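Local coordinates for putative DNA-binding protein (Ralstonia eutropha, PDB 3HWU) that is of unknown function but, as a PCC-domain (DUF296) protein that forms a three-chain assembly, is thought to bind DNA, at residues Y15-R20 with C118-T123; E36-A41 with V122-Q127; T78-W83 with L129-D134; S89-G94 with G105-G110. All coordinates share one frame; numbering follows the deposited sequence.

Leaving the N terminus, the chain lays down 15-20, passes through helix 25-35 and emerges at 36-41; both segments wait for partners from much later in the sequence. Strand 72-84 then supplies 78-83, and the hairpin of strands 87-97 and 103-114 closes contact 4, the shortest loop. Strand 117-125 returns to pair with 15-20 in contact 1 and, through its last residues, with 36-41 in contact 2, so they share Val122 and Thr123. Contact 3 brings 129-134 back on 78-83, crossing contacts 1 and 2 along the chain, while contact 4 falls within the span of all three. Contacts 1, 2 and 4 lie within the main antiparallel sheet; contact 3 ties it to the C-terminal strands.

Contact 1: Y15-R20 with C118-T123; sequences YLMVLR and CEITVT
Met17 and Ile120 face each other as a hydrogen-bonded pair, their side chains lying alongside one another and pointing the same way. Met17, a selenomethionine, has CG anti to the backbone N (chi1 176°); in the conformer described the chain bends about the CG-SE bond, and SE comes 4.1 Å from Ile120 CD1. The same methyl also meets Leu19 CD1, at 3.8 Å. Ile120 has CG1 beside its own backbone N (chi1 -49°), and its CD1 touches both neighbours on one flank, a place suited to a branched apolar residue. Leu19 CB also rests against Cys118 CB. All these side chains share the face with Tyr15 and Val122, and helix 25-35 covers it through Val25, Asn28 and Leu32. On the opposite face Leu16 CD1 lies 3.6 Å from Ile120 O and beside Thr121 OG1, while Glu119 turns its carboxylate to Arg131, Ser80 and His91 of a second subunit. Paired backbone bonds hold the register; Met17 N to Ile120 O spans 2.8 Å, and Ile120 N returns a bond to Met17 O. This is a regular antiparallel pairing of strands 14-20 and 117-125, with one face against a helix and the other contributing to a subunit interface.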
loop_
_atom_site.group_PDB
_atom_site.type_symbol
_atom_site.label_atom_id
_atom_site.label_comp_id
_atom_site.label_asym_id
_atom_site.label_seq_id
_atom_site.Cartn_x
_atom_site.Cartn_y
_atom_site.Cartn_z
ATOM N N TYR A 15 3.131 14.262 6.358
ATOM C CA TYR A 15 3.355 13.945 7.766
ATOM C C TYR A 15 3.639 12.462 7.899
ATOM O O TYR A 15 3.242 11.652 7.040
ATOM C CB TYR A 15 2.083 14.248 8.603
ATOM C CG TYR A 15 1.714 15.699 8.556
ATOM C CD1 TYR A 15 2.365 16.637 9.349
ATOM C CD2 TYR A 15 0.742 16.153 7.690
ATOM C CE1 TYR A 15 2.024 18.003 9.270
ATOM C CE2 TYR A 15 0.406 17.505 7.616
ATOM C CZ TYR A 15 1.062 18.406 8.377
ATOM O OH TYR A 15 0.747 19.746 8.244
ATOM N N LEU A 16 4.278 12.093 9.001
ATOM C CA LEU A 16 4.375 10.698 9.449
ATOM C C LEU A 16 3.730 10.670 10.827
ATOM O O LEU A 16 4.108 11.443 11.721
ATOM C CB LEU A 16 5.846 10.263 9.579
ATOM C CG LEU A 16 6.074 8.840 10.080
ATOM C CD1 LEU A 16 5.571 7.754 9.102
ATOM C CD2 LEU A 16 7.562 8.616 10.430
HETATM N N MSE A 17 2.779 9.766 11.005
HETATM C CA MSE A 17 2.068 9.643 12.264
HETATM C C MSE A 17 2.366 8.271 12.900
HETATM O O MSE A 17 2.372 7.257 12.200
HETATM C CB MSE A 17 0.573 9.844 11.991
HETATM C CG MSE A 17 -0.381 9.662 13.145
HETATM SE SE MSE A 17 -2.198 10.259 12.705
HETATM C CE MSE A 17 -2.036 11.715 13.784
ATOM N N VAL A 18 2.631 8.254 14.219
ATOM C CA VAL A 18 2.815 7.011 14.968
ATOM C C VAL A 18 1.793 7.023 16.110
ATOM O O VAL A 18 1.941 7.741 17.091
ATOM C CB VAL A 18 4.256 6.772 15.494
ATOM C CG1 VAL A 18 4.313 5.441 16.282
ATOM C CG2 VAL A 18 5.267 6.779 14.356
ATOM N N LEU A 19 0.737 6.248 15.926
ATOM C CA LEU A 19 -0.312 6.095 16.912
ATOM C C LEU A 19 0.031 4.937 17.838
ATOM O O LEU A 19 0.819 4.059 17.506
ATOM C CB LEU A 19 -1.672 5.909 16.242
ATOM C CG LEU A 19 -2.079 7.007 15.257
ATOM C CD1 LEU A 19 -3.490 6.673 14.678
ATOM C CD2 LEU A 19 -2.130 8.396 15.909
ATOM N N ARG A 20 -0.530 4.992 19.036
ATOM C CA ARG A 20 -0.154 4.162 20.149
ATOM C C ARG A 20 -1.353 3.417 20.727
ATOM O O ARG A 20 -2.488 3.638 20.327
ATOM C CB ARG A 20 0.503 5.069 21.206
ATOM C CG ARG A 20 1.596 5.937 20.666
ATOM C CD ARG A 20 2.778 5.100 20.297
ATOM N NE ARG A 20 3.342 4.544 21.501
ATOM C CZ ARG A 20 4.245 5.172 22.232
ATOM N NH1 ARG A 20 4.707 6.353 21.842
ATOM N NH2 ARG A 20 4.668 4.597 23.329
ATOM N N CYS A 118 0.620 2.133 15.249
ATOM C CA CYS A 118 0.182 2.263 13.864
ATOM C C CYS A 118 1.016 3.373 13.232
ATOM O O CYS A 118 0.956 4.515 13.700
ATOM C CB CYS A 118 -1.336 2.538 13.788
ATOM S SG CYS A 118 -1.938 2.831 12.143
ATOM N N GLU A 119 1.766 3.039 12.183
ATOM C CA GLU A 119 2.590 3.972 11.424
ATOM C C GLU A 119 1.793 4.394 10.201
ATOM O O GLU A 119 1.309 3.536 9.474
ATOM C CB GLU A 119 3.893 3.329 10.972
ATOM C CG GLU A 119 4.775 2.842 12.112
ATOM C CD GLU A 119 5.981 2.038 11.667
ATOM O OE1 GLU A 119 6.217 1.936 10.456
ATOM O OE2 GLU A 119 6.698 1.539 12.556
ATOM N N ILE A 120 1.639 5.705 9.984
ATOM C CA ILE A 120 0.833 6.222 8.880
ATOM C C ILE A 120 1.640 7.262 8.127
ATOM O O ILE A 120 2.053 8.283 8.719
ATOM C CB ILE A 120 -0.521 6.833 9.332
ATOM C CG1 ILE A 120 -1.275 5.897 10.280
ATOM C CG2 ILE A 120 -1.366 7.170 8.082
ATOM C CD1 ILE A 120 -2.471 6.558 10.987
ATOM N N THR A 121 1.786 7.055 6.818
ATOM C CA THR A 121 2.545 7.956 5.937
ATOM C C THR A 121 1.535 8.792 5.141
ATOM O O THR A 121 0.767 8.205 4.353
ATOM C CB THR A 121 3.408 7.107 4.980
ATOM O OG1 THR A 121 4.267 6.323 5.807
ATOM C CG2 THR A 121 4.162 7.990 4.018
ATOM N N VAL A 122 1.497 10.112 5.370
ATOM C CA VAL A 122 0.474 10.989 4.819
ATOM C C VAL A 122 1.132 11.932 3.800
ATOM O O VAL A 122 2.132 12.620 4.114
ATOM C CB VAL A 122 -0.186 11.826 5.932
ATOM C CG1 VAL A 122 -1.316 12.720 5.348
ATOM C CG2 VAL A 122 -0.747 10.948 7.070
ATOM N N THR A 123 0.627 11.934 2.575
ATOM C CA THR A 123 1.092 12.818 1.494
ATOM C C THR A 123 0.040 13.913 1.314
ATOM O O THR A 123 -1.096 13.622 0.965
ATOM C CB THR A 123 1.268 12.047 0.209
ATOM O OG1 THR A 123 2.160 10.951 0.461
ATOM C CG2 THR A 123 1.830 12.912 -0.905
#

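Contact 2: E36-A41 with V122-Q127; sequences EHIPSA and VTVYPQ
Ser40 and Tyr125 meet through both backbone and side chain. Among the polar contacts, Tyr125 N gives an almost straight bond to Ser40 O, 2.9 Å long with an angle of 175° at the hydrogen. Ser40 OG donates to Gln127 O at 2.8 Å, in the plane of that carbonyl. The hydroxyl sits between its own backbone N and carbonyl carbon (chi1 60°), a crowded position that lets a short side chain reach past Tyr125 to the chain beyond. Gln127 NE2 is bonded to Lys10 O of the third subunit.

The aromatic contacts centre on Tyr125. Ser40 OG lies at the edge of its ring, 3.5 Å from Tyr125 CD2, while the carbonyl oxygen of Thr123 stands over the centre of one face. The backbone of Ala41 comes near Tyr125 CE2.

Apolar packing completes the join. Pro39 and Val124 cross at about a right angle, with Pro39 CD 4.0 Å from Val124 CG1; Ile38 CG2 touches the same methyl. Ala41 CB packs on Val122 CG1 at 3.7 Å, and its small size suits the close approach of strands 40-49 and 117-125. The ring of Pro39 presents carbon surface to the carbonyl oxygens of Tyr125 and Pro126; having no N-H, proline suits a place that makes no backbone donation across the contact.

The chemistry implies that the segments are held by one backbone bond and one serine hydroxyl bond to Gln127 O, with small and branched apolar groups packed beside them.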
loop_
_atom_site.group_PDB
_atom_site.type_symbol
_atom_site.label_atom_id
_atom_site.label_comp_id
_atom_site.label_asym_id
_atom_site.label_seq_id
_atom_site.Cartn_x
_atom_site.Cartn_y
_atom_site.Cartn_z
ATOM N N GLU A 36 -4.065 20.435 11.368
ATOM C CA GLU A 36 -3.105 20.878 10.381
ATOM C C GLU A 36 -3.822 21.454 9.141
ATOM O O GLU A 36 -3.140 21.791 8.154
ATOM C CB GLU A 36 -2.161 19.727 9.978
ATOM C CG GLU A 36 -1.186 19.315 11.068
ATOM C CD GLU A 36 -0.109 20.346 11.394
ATOM O OE1 GLU A 36 0.297 21.105 10.486
ATOM O OE2 GLU A 36 0.365 20.362 12.557
ATOM N N HIS A 37 -5.145 21.571 9.170
ATOM C CA HIS A 37 -5.920 22.166 8.052
ATOM C C HIS A 37 -5.516 21.526 6.723
ATOM O O HIS A 37 -5.262 22.195 5.732
ATOM C CB HIS A 37 -5.732 23.696 8.036
ATOM C CG HIS A 37 -5.790 24.302 9.405
ATOM N ND1 HIS A 37 -4.661 24.608 10.149
ATOM C CD2 HIS A 37 -6.845 24.504 10.218
ATOM C CE1 HIS A 37 -5.033 25.026 11.344
ATOM N NE2 HIS A 37 -6.358 24.978 11.409
ATOM N N ILE A 38 -5.446 20.209 6.703
ATOM C CA ILE A 38 -5.046 19.483 5.506
ATOM C C ILE A 38 -6.040 19.731 4.400
ATOM O O ILE A 38 -7.236 19.416 4.564
ATOM C CB ILE A 38 -4.922 17.955 5.814
ATOM C CG1 ILE A 38 -3.727 17.742 6.731
ATOM C CG2 ILE A 38 -4.769 17.170 4.502
ATOM C CD1 ILE A 38 -3.475 16.281 7.207
ATOM N N PRO A 39 -5.583 20.261 3.239
ATOM C CA PRO A 39 -6.582 20.471 2.165
ATOM C C PRO A 39 -7.140 19.147 1.609
ATOM O O PRO A 39 -8.338 18.972 1.460
ATOM C CB PRO A 39 -5.829 21.320 1.142
ATOM C CG PRO A 39 -4.714 21.990 1.956
ATOM C CD PRO A 39 -4.298 20.892 2.906
ATOM N N SER A 40 -6.230 18.223 1.313
ATOM C CA SER A 40 -6.518 16.851 0.963
ATOM C C SER A 40 -5.207 16.068 1.102
ATOM O O SER A 40 -4.131 16.657 1.174
ATOM C CB SER A 40 -7.067 16.740 -0.457
ATOM O OG SER A 40 -6.158 17.235 -1.450
ATOM N N ALA A 41 -5.311 14.750 1.123
ATOM C CA ALA A 41 -4.131 13.913 1.288
ATOM C C ALA A 41 -4.422 12.481 0.902
ATOM O O ALA A 41 -5.568 12.030 0.903
ATOM C CB ALA A 41 -3.626 13.928 2.751
ATOM N N VAL A 122 1.497 10.112 5.370
ATOM C CA VAL A 122 0.474 10.989 4.819
ATOM C C VAL A 122 1.132 11.932 3.800
ATOM O O VAL A 122 2.132 12.620 4.114
ATOM C CB VAL A 122 -0.186 11.826 5.932
ATOM C CG1 VAL A 122 -1.316 12.720 5.348
ATOM C CG2 VAL A 122 -0.747 10.948 7.070
ATOM N N THR A 123 0.627 11.934 2.575
ATOM C CA THR A 123 1.092 12.818 1.494
ATOM C C THR A 123 0.040 13.913 1.314
ATOM O O THR A 123 -1.096 13.622 0.965
ATOM C CB THR A 123 1.268 12.047 0.209
ATOM O OG1 THR A 123 2.160 10.951 0.461
ATOM C CG2 THR A 123 1.830 12.912 -0.905
ATOM N N VAL A 124 0.410 15.175 1.578
ATOM C CA VAL A 124 -0.521 16.297 1.629
ATOM C C VAL A 124 -0.508 17.095 0.342
ATOM O O VAL A 124 0.547 17.398 -0.202
ATOM C CB VAL A 124 -0.175 17.225 2.810
ATOM C CG1 VAL A 124 -1.063 18.483 2.844
ATOM C CG2 VAL A 124 -0.348 16.469 4.139
ATOM N N TYR A 125 -1.694 17.411 -0.154
ATOM C CA TYR A 125 -1.861 18.191 -1.392
ATOM C C TYR A 125 -2.380 19.577 -1.064
ATOM O O TYR A 125 -3.077 19.781 -0.070
ATOM C CB TYR A 125 -2.872 17.500 -2.307
ATOM C CG TYR A 125 -2.555 16.028 -2.511
ATOM C CD1 TYR A 125 -1.266 15.609 -2.859
ATOM C CD2 TYR A 125 -3.529 15.059 -2.341
ATOM C CE1 TYR A 125 -0.968 14.299 -3.009
ATOM C CE2 TYR A 125 -3.220 13.717 -2.538
ATOM C CZ TYR A 125 -1.939 13.359 -2.895
ATOM O OH TYR A 125 -1.627 12.024 -3.090
ATOM N N PRO A 126 -2.108 20.555 -1.933
ATOM C CA PRO A 126 -2.564 21.929 -1.649
ATOM C C PRO A 126 -4.032 22.221 -1.910
ATOM O O PRO A 126 -4.546 23.215 -1.391
ATOM C CB PRO A 126 -1.663 22.788 -2.560
ATOM C CG PRO A 126 -1.324 21.897 -3.687
ATOM C CD PRO A 126 -1.178 20.505 -3.062
ATOM N N GLN A 127 -4.684 21.360 -2.672
ATOM C CA GLN A 127 -6.074 21.553 -3.072
ATOM C C GLN A 127 -7.066 21.044 -2.033
ATOM O O GLN A 127 -7.015 19.892 -1.622
ATOM C CB GLN A 127 -6.343 20.801 -4.386
ATOM C CG GLN A 127 -5.436 21.166 -5.575
ATOM C CD GLN A 127 -4.249 20.260 -5.743
ATOM O OE1 GLN A 127 -3.734 19.701 -4.784
ATOM N NE2 GLN A 127 -3.787 20.115 -6.994
#

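Contact 3: T78-W83 with L129-D134; sequences TGSIAW and LDRFVD
Arg131 reaches Ser80 with its guanidinium group. NH2 donates to Ser80 OG at 2.8 Å, with the oxygen only 9° out of the guanidinium plane, and NH1 adds a weak bond to the same atom. Ala82 CB lies over one face of the guanidinium, 3.8 Å from Arg131 NH2, so a small methyl leaves the flat group room to lie across it. The arginine chain is extended from CG to NE, which carries the charge well away from its own backbone. Next come the backbone bonds that fix its root: Arg131 N bonds Trp83 O at 2.9 Å, and Trp83 N makes a weak bond to Leu129 O. That oxygen also lies at the edge of the indole, 3.5 Å from Trp83 CD1, and Leu129 CB packs on Ala82 CB.

Further out, Arg131 NH2 bonds Ser89 O, and Glu119 of the third subunit takes both Arg131 NH1 and Ser80 OG. The carboxylate probably strengthens the hold on this buried charge. Trp83 NE1 is directed to Ile38 O, which helps fix the indole.

Strand 72-84 lies between strands 40-49 and 87-97 in the main sheet, while 131-134 runs at 85° to segment 78-83 and pairs with strand 139-142, whose Leu142 touches both Ala82 and Leu129.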
loop_
_atom_site.group_PDB
_atom_site.type_symbol
_atom_site.label_atom_id
_atom_site.label_comp_id
_atom_site.label_asym_id
_atom_site.label_seq_id
_atom_site.Cartn_x
_atom_site.Cartn_y
_atom_site.Cartn_z
ATOM N N THR A 78 -4.736 1.787 3.162
ATOM C CA THR A 78 -4.562 2.736 2.071
ATOM C C THR A 78 -5.793 3.620 2.095
ATOM O O THR A 78 -6.907 3.114 2.210
ATOM C CB THR A 78 -4.422 2.014 0.711
ATOM O OG1 THR A 78 -3.332 1.090 0.779
ATOM C CG2 THR A 78 -4.138 2.984 -0.431
ATOM N N GLY A 79 -5.642 4.939 1.952
ATOM C CA GLY A 79 -6.803 5.826 1.996
ATOM C C GLY A 79 -6.542 7.258 1.628
ATOM O O GLY A 79 -5.462 7.583 1.112
ATOM N N SER A 80 -7.550 8.084 1.817
ATOM C CA SER A 80 -7.477 9.512 1.539
ATOM C C SER A 80 -8.164 10.325 2.606
ATOM O O SER A 80 -9.093 9.879 3.273
ATOM C CB SER A 80 -8.077 9.860 0.178
ATOM O OG SER A 80 -9.440 9.489 0.099
ATOM N N ILE A 81 -7.671 11.564 2.739
ATOM C CA ILE A 81 -8.293 12.624 3.559
ATOM C C ILE A 81 -8.905 13.653 2.645
ATOM O O ILE A 81 -8.235 14.184 1.743
ATOM C CB ILE A 81 -7.265 13.332 4.450
ATOM C CG1 ILE A 81 -6.545 12.313 5.360
ATOM C CG2 ILE A 81 -7.912 14.419 5.314
ATOM C CD1 ILE A 81 -5.454 12.917 6.311
ATOM N N ALA A 82 -10.186 13.934 2.865
ATOM C CA ALA A 82 -10.891 15.005 2.199
ATOM C C ALA A 82 -11.958 15.512 3.182
ATOM O O ALA A 82 -11.844 15.286 4.385
ATOM C CB ALA A 82 -11.451 14.574 0.838
ATOM N N TRP A 83 -12.928 16.252 2.663
ATOM C CA TRP A 83 -13.914 16.964 3.484
ATOM C C TRP A 83 -15.320 16.706 2.988
ATOM O O TRP A 83 -15.525 16.448 1.814
ATOM C CB TRP A 83 -13.604 18.466 3.492
ATOM C CG TRP A 83 -12.238 18.704 4.037
ATOM C CD1 TRP A 83 -11.058 18.634 3.346
ATOM C CD2 TRP A 83 -11.888 18.949 5.413
ATOM N NE1 TRP A 83 -10.020 18.805 4.205
ATOM C CE2 TRP A 83 -10.492 19.028 5.474
ATOM C CE3 TRP A 83 -12.626 19.173 6.575
ATOM C CZ2 TRP A 83 -9.806 19.286 6.640
ATOM C CZ3 TRP A 83 -11.944 19.440 7.740
ATOM C CH2 TRP A 83 -10.553 19.506 7.768
ATOM N N LEU A 129 -10.302 19.450 -1.125
ATOM C CA LEU A 129 -11.202 18.566 -1.855
ATOM C C LEU A 129 -12.377 18.132 -0.992
ATOM O O LEU A 129 -12.205 17.801 0.185
ATOM C CB LEU A 129 -10.468 17.324 -2.369
ATOM C CG LEU A 129 -9.265 17.500 -3.276
ATOM C CD1 LEU A 129 -8.712 16.097 -3.680
ATOM C CD2 LEU A 129 -9.583 18.391 -4.463
ATOM N N ASP A 130 -13.583 18.147 -1.570
ATOM C CA ASP A 130 -14.736 17.541 -0.918
ATOM C C ASP A 130 -15.119 16.229 -1.598
ATOM O O ASP A 130 -14.768 15.968 -2.756
ATOM C CB ASP A 130 -15.954 18.473 -0.886
ATOM C CG ASP A 130 -15.831 19.553 0.165
ATOM O OD1 ASP A 130 -14.790 20.291 0.120
ATOM O OD2 ASP A 130 -16.761 19.638 1.024
ATOM N N ARG A 131 -15.783 15.390 -0.827
ATOM C CA ARG A 131 -16.453 14.222 -1.338
ATOM C C ARG A 131 -17.908 14.587 -1.543
ATOM O O ARG A 131 -18.463 15.432 -0.807
ATOM C CB ARG A 131 -16.422 13.099 -0.315
ATOM C CG ARG A 131 -15.122 12.621 0.044
ATOM C CD ARG A 131 -15.128 11.161 0.744
ATOM N NE ARG A 131 -13.864 11.064 1.386
ATOM C CZ ARG A 131 -12.744 10.652 0.776
ATOM N NH1 ARG A 131 -12.777 10.120 -0.433
ATOM N NH2 ARG A 131 -11.598 10.798 1.395
ATOM N N PHE A 132 -18.535 13.946 -2.508
ATOM C CA PHE A 132 -19.948 14.234 -2.836
ATOM C C PHE A 132 -20.592 12.912 -3.201
ATOM O O PHE A 132 -19.934 11.988 -3.672
ATOM C CB PHE A 132 -20.031 15.217 -4.056
ATOM C CG PHE A 132 -19.529 14.611 -5.353
ATOM C CD1 PHE A 132 -18.132 14.555 -5.607
ATOM C CD2 PHE A 132 -20.404 14.035 -6.297
ATOM C CE1 PHE A 132 -17.615 13.905 -6.753
ATOM C CE2 PHE A 132 -19.901 13.427 -7.467
ATOM C CZ PHE A 132 -18.525 13.365 -7.702
ATOM N N VAL A 133 -21.918 12.847 -3.106
ATOM C CA VAL A 133 -22.653 11.683 -3.555
ATOM C C VAL A 133 -22.796 11.740 -5.068
ATOM O O VAL A 133 -23.349 12.691 -5.604
ATOM C CB VAL A 133 -24.053 11.582 -2.891
ATOM C CG1 VAL A 133 -24.731 10.321 -3.372
ATOM C CG2 VAL A 133 -23.897 11.596 -1.370
ATOM N N ASP A 134 -22.309 10.691 -5.732
ATOM C CA ASP A 134 -22.434 10.488 -7.176
ATOM C C ASP A 134 -23.821 9.912 -7.459
ATOM O O ASP A 134 -24.085 8.735 -7.198
ATOM C CB ASP A 134 -21.336 9.548 -7.703
ATOM C CG ASP A 134 -21.430 9.282 -9.191
ATOM O OD1 ASP A 134 -22.567 9.305 -9.749
ATOM O OD2 ASP A 134 -20.347 9.002 -9.777
#

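Contact 4: S89-G94 with G105-G110; sequences SIHAHG and GGHLLG
Leu108 has the most surface buried here, and it meets segment 89-94 through backbone and side chain alike. Its N donates to Ala92 O at 2.9 Å, while CD1 lies 4.0 Å from Ala92 CB and 3.7 Å from His93 C. With CG beside the backbone N, the isobutyl group reaches over the backbone of His93 and Gly94. A water bridges the same pair, accepting from Ala92 N and donating to Leu108 O.

Gly94 ranks next. It exchanges two bonds with Gly106, Gly94 N to Gly106 O at 2.9 Å and Gly106 N to Gly94 O at 3.0 Å. Glycine suits the spot: Leu108 CD1 lies close over Gly94, Gly105 CA approaches Gly94 O at 3.3 Å, and both Gly105 and Gly106 have positive phi.

His107 follows. CG stands anti to its backbone N (chi1 177°), bringing its ring rim to rim with those of His91 and His93. The plane of the His93 ring lies at 60° to that of His107, with His93 NE2 4.0 Å from His107 ND1; the His91 ring is turned by 42°. One face of the His93 ring covers the backbone N of His107, and the bridging water sits over one face of the His107 ring, toward the rim. His91 ND1 is held by Glu119 and His93 ND1 by Met74 O, both of the third subunit.

The arrangement is a β-hairpin of strands 87-97 and 103-114 carrying a cluster of three histidines at a subunit interface, consistent with a possible vacant metal site.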
loop_
_atom_site.group_PDB
_atom_site.type_symbol
_atom_site.label_atom_id
_atom_site.label_comp_id
_atom_site.label_asym_id
_atom_site.label_seq_id
_atom_site.Cartn_x
_atom_site.Cartn_y
_atom_site.Cartn_z
ATOM N N SER A 89 -13.421 13.887 6.129
ATOM C CA SER A 89 -14.042 12.713 5.532
ATOM C C SER A 89 -12.960 11.756 5.098
ATOM O O SER A 89 -12.273 11.981 4.094
ATOM C CB SER A 89 -14.899 13.114 4.342
ATOM O OG SER A 89 -15.488 11.998 3.716
ATOM N N ILE A 90 -12.690 10.772 5.969
ATOM C CA ILE A 90 -11.602 9.809 5.746
ATOM C C ILE A 90 -12.197 8.627 4.975
ATOM O O ILE A 90 -13.244 8.072 5.324
ATOM C CB ILE A 90 -10.983 9.326 7.089
ATOM C CG1 ILE A 90 -10.544 10.450 8.007
ATOM C CG2 ILE A 90 -9.795 8.412 6.870
ATOM C CD1 ILE A 90 -9.589 11.445 7.422
ATOM N N HIS A 91 -11.515 8.188 3.937
ATOM C CA HIS A 91 -11.886 7.034 3.137
ATOM C C HIS A 91 -10.715 6.093 3.227
ATOM O O HIS A 91 -9.627 6.388 2.713
ATOM C CB HIS A 91 -12.121 7.427 1.684
ATOM C CG HIS A 91 -12.546 6.307 0.822
ATOM N ND1 HIS A 91 -12.490 6.347 -0.557
ATOM C CD2 HIS A 91 -13.048 5.094 1.149
ATOM C CE1 HIS A 91 -12.978 5.215 -1.035
ATOM N NE2 HIS A 91 -13.326 4.440 -0.017
ATOM N N ALA A 92 -10.884 4.973 3.918
ATOM C CA ALA A 92 -9.776 4.082 4.160
ATOM C C ALA A 92 -10.212 2.625 3.930
ATOM O O ALA A 92 -11.305 2.219 4.332
ATOM C CB ALA A 92 -9.224 4.232 5.605
ATOM N N HIS A 93 -9.291 1.850 3.374
ATOM C CA HIS A 93 -9.414 0.401 3.267
ATOM C C HIS A 93 -8.250 -0.224 4.039
ATOM O O HIS A 93 -7.176 0.383 4.198
ATOM C CB HIS A 93 -9.387 -0.069 1.807
ATOM C CG HIS A 93 -10.577 0.338 0.991
ATOM N ND1 HIS A 93 -10.779 -0.142 -0.279
ATOM C CD2 HIS A 93 -11.625 1.154 1.242
ATOM C CE1 HIS A 93 -11.931 0.306 -0.734
ATOM N NE2 HIS A 93 -12.478 1.076 0.176
ATOM N N GLY A 94 -8.409 -1.485 4.434
ATOM C CA GLY A 94 -7.360 -2.201 5.094
ATOM C C GLY A 94 -7.393 -3.690 4.844
ATOM O O GLY A 94 -8.408 -4.225 4.443
ATOM N N GLY A 105 -10.470 -8.078 5.066
ATOM C CA GLY A 105 -10.567 -6.643 5.160
ATOM C C GLY A 105 -11.533 -6.053 4.158
ATOM O O GLY A 105 -12.582 -6.659 3.870
ATOM N N GLY A 106 -11.201 -4.872 3.660
ATOM C CA GLY A 106 -12.065 -4.077 2.811
ATOM C C GLY A 106 -12.187 -2.663 3.315
ATOM O O GLY A 106 -11.193 -2.058 3.766
ATOM N N HIS A 107 -13.386 -2.112 3.172
ATOM C CA HIS A 107 -13.692 -0.741 3.588
ATOM C C HIS A 107 -13.746 -0.645 5.112
ATOM O O HIS A 107 -14.537 -1.341 5.748
ATOM C CB HIS A 107 -15.054 -0.362 2.977
ATOM C CG HIS A 107 -15.557 0.984 3.359
ATOM N ND1 HIS A 107 -15.581 2.038 2.478
ATOM C CD2 HIS A 107 -16.123 1.422 4.502
ATOM C CE1 HIS A 107 -16.081 3.097 3.094
ATOM N NE2 HIS A 107 -16.403 2.755 4.330
ATOM N N LEU A 108 -12.914 0.230 5.688
ATOM C CA LEU A 108 -12.855 0.417 7.112
ATOM C C LEU A 108 -13.966 1.326 7.619
ATOM O O LEU A 108 -14.160 2.440 7.118
ATOM C CB LEU A 108 -11.493 0.998 7.545
ATOM C CG LEU A 108 -10.344 -0.000 7.573
ATOM C CD1 LEU A 108 -8.993 0.742 7.510
ATOM C CD2 LEU A 108 -10.425 -0.900 8.864
ATOM N N LEU A 109 -14.649 0.861 8.665
ATOM C CA LEU A 109 -15.571 1.720 9.443
ATOM C C LEU A 109 -14.893 2.269 10.669
ATOM O O LEU A 109 -15.223 3.356 11.111
ATOM C CB LEU A 109 -16.808 0.935 9.833
ATOM C CG LEU A 109 -17.643 0.411 8.651
ATOM C CD1 LEU A 109 -18.824 -0.441 9.159
ATOM C CD2 LEU A 109 -18.127 1.554 7.755
ATOM N N GLY A 110 -13.952 1.560 11.257
ATOM C CA GLY A 110 -13.241 2.043 12.448
ATOM C C GLY A 110 -12.215 1.007 12.881
ATOM O O GLY A 110 -12.303 -0.164 12.499
HETATM O O HOH W 1 -13.368 4.522 5.238
#